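Local structure of uncharacterized protein (3OV5) at residues A[16-19]-A[20-23]. The protein is a VirB7 component of the Xanthomonas type IV secretion system, whose globular domain resembles the N0 domain of outer membrane transport proteins. Sequence-based numbering, arbitrary orientation.
Sequences KTML and ERWA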
loop_
_atom_site.group_PDB
_atom_site.type_symbol
_atom_site.label_atom_id
_atom_site.label_comp_id
_atom_site.label_asym_id
_atom_site.label_seq_id
_atom_site.Cartn_x
_atom_site.Cartn_y
_atom_site.Cartn_z
ATOM N N LYS A 16 -0.926 5.109 4.947
ATOM C CA LYS A 16 -0.354 6.152 4.116
ATOM C C LYS A 16 1.150 6.272 4.361
ATOM O O LYS A 16 1.893 6.473 3.407
ATOM C CB LYS A 16 -1.059 7.489 4.374
ATOM C CG LYS A 16 -0.621 8.585 3.398
ATOM C CD LYS A 16 -1.370 9.894 3.648
ATOM C CE LYS A 16 -1.058 10.483 4.986
ATOM N NZ LYS A 16 -1.736 11.807 5.190
ATOM N N THR A 17 1.567 6.240 5.624
ATOM C CA THR A 17 2.988 6.458 5.898
ATOM C C THR A 17 3.839 5.272 5.444
ATOM O O THR A 17 4.975 5.472 4.972
ATOM C CB THR A 17 3.221 6.870 7.345
ATOM O OG1 THR A 17 2.784 5.888 8.245
ATOM C CG2 THR A 17 2.582 8.244 7.640
ATOM N N MET A 18 3.329 4.043 5.573
ATOM C CA MET A 18 4.040 2.906 5.017
ATOM C C MET A 18 4.193 3.084 3.519
ATOM O O MET A 18 5.275 2.872 2.942
ATOM C CB MET A 18 3.325 1.594 5.324
ATOM C CG MET A 18 4.119 0.384 4.834
ATOM S SD MET A 18 3.310 -1.178 5.163
ATOM C CE MET A 18 1.942 -1.068 3.979
ATOM N N LEU A 19 3.100 3.443 2.852
ATOM C CA LEU A 19 3.152 3.617 1.403
ATOM C C LEU A 19 4.051 4.789 0.994
ATOM O O LEU A 19 4.653 4.745 -0.064
ATOM C CB LEU A 19 1.744 3.756 0.846
ATOM C CG LEU A 19 0.980 2.432 0.804
ATOM C CD1 LEU A 19 -0.475 2.701 0.459
ATOM C CD2 LEU A 19 1.610 1.489 -0.198
ATOM N N GLU A 20 4.121 5.858 1.790
ATOM C CA GLU A 20 5.060 6.926 1.495
ATOM C C GLU A 20 6.486 6.351 1.443
ATOM O O GLU A 20 7.279 6.717 0.569
ATOM C CB GLU A 20 4.996 8.034 2.556
ATOM C CG GLU A 20 3.787 8.900 2.441
ATOM C CD GLU A 20 3.598 9.825 3.626
ATOM O OE1 GLU A 20 2.625 10.626 3.559
ATOM O OE2 GLU A 20 4.364 9.770 4.607
ATOM N N ARG A 21 6.799 5.451 2.390
ATOM C CA ARG A 21 8.116 4.824 2.395
ATOM C C ARG A 21 8.285 3.906 1.188
ATOM O O ARG A 21 9.335 3.960 0.507
ATOM C CB ARG A 21 8.385 4.121 3.720
ATOM C CG ARG A 21 9.786 3.545 3.769
ATOM C CD ARG A 21 10.121 2.889 5.125
ATOM N NE ARG A 21 9.226 1.765 5.385
ATOM C CZ ARG A 21 9.317 0.591 4.767
ATOM N NH1 ARG A 21 10.346 0.292 3.986
ATOM N NH2 ARG A 21 8.365 -0.315 4.952
ATOM N N TRP A 22 7.309 3.023 0.918
ATOM C CA TRP A 22 7.447 2.164 -0.263
ATOM C C TRP A 22 7.664 3.002 -1.520
ATOM O O TRP A 22 8.451 2.653 -2.391
ATOM C CB TRP A 22 6.211 1.303 -0.461
ATOM C CG TRP A 22 6.012 0.207 0.560
ATOM C CD1 TRP A 22 6.708 -0.024 1.732
ATOM C CD2 TRP A 22 5.010 -0.821 0.483
ATOM N NE1 TRP A 22 6.192 -1.140 2.381
ATOM C CE2 TRP A 22 5.150 -1.642 1.635
ATOM C CE3 TRP A 22 4.022 -1.129 -0.461
ATOM C CZ2 TRP A 22 4.330 -2.752 1.854
ATOM C CZ3 TRP A 22 3.210 -2.230 -0.235
ATOM C CH2 TRP A 22 3.363 -3.012 0.911
ATOM N N ALA A 23 6.932 4.114 -1.632
ATOM C CA ALA A 23 7.029 4.986 -2.811
ATOM C C ALA A 23 8.434 5.617 -2.883
ATOM O O ALA A 23 9.114 5.580 -3.918
ATOM C CB ALA A 23 5.966 6.063 -2.785
#
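Met18 runs out with CG opposite its backbone N (chi1 -176°) and then turns at chi3 (71°), a bend that folds its CE methyl over one face of the Trp22 indole four residues on. Met18 CE stands 4.1 Å from the centroid of the Trp22 six-membered ring, a CH-pi contact displaced toward the rim. Met18 SD lies obliquely, 4.6 Å from the centroid of the Trp22 five-membered ring, and the pair is a worked example of a Met-aromatic contact between residues i and i+4 of a helix. Leu19 adds CD2, 3.6 Å from CE3 of Trp22, at an oblique approach. The helical bond from Trp22 N to Met18 O (2.9 Å) sets Met18 and Trp22 one turn apart. Beyond helix 15-24, Leu59 of helix 52-63 touches Met18, Leu19 and Trp22, while Leu77 of strand 76-81 meets Leu19, Trp22 and Ala23. On another side of the helix, Lys16 NZ and Glu20 OE1 are 4.8 Å apart, so any attraction between them is probably weak. Trp22 NE1 gives its hydrogen to Gln7 O, which satisfies the buried indole's polar atom and probably limits the ring's rotation while its carbon surface packs against sulfur and methyl groups.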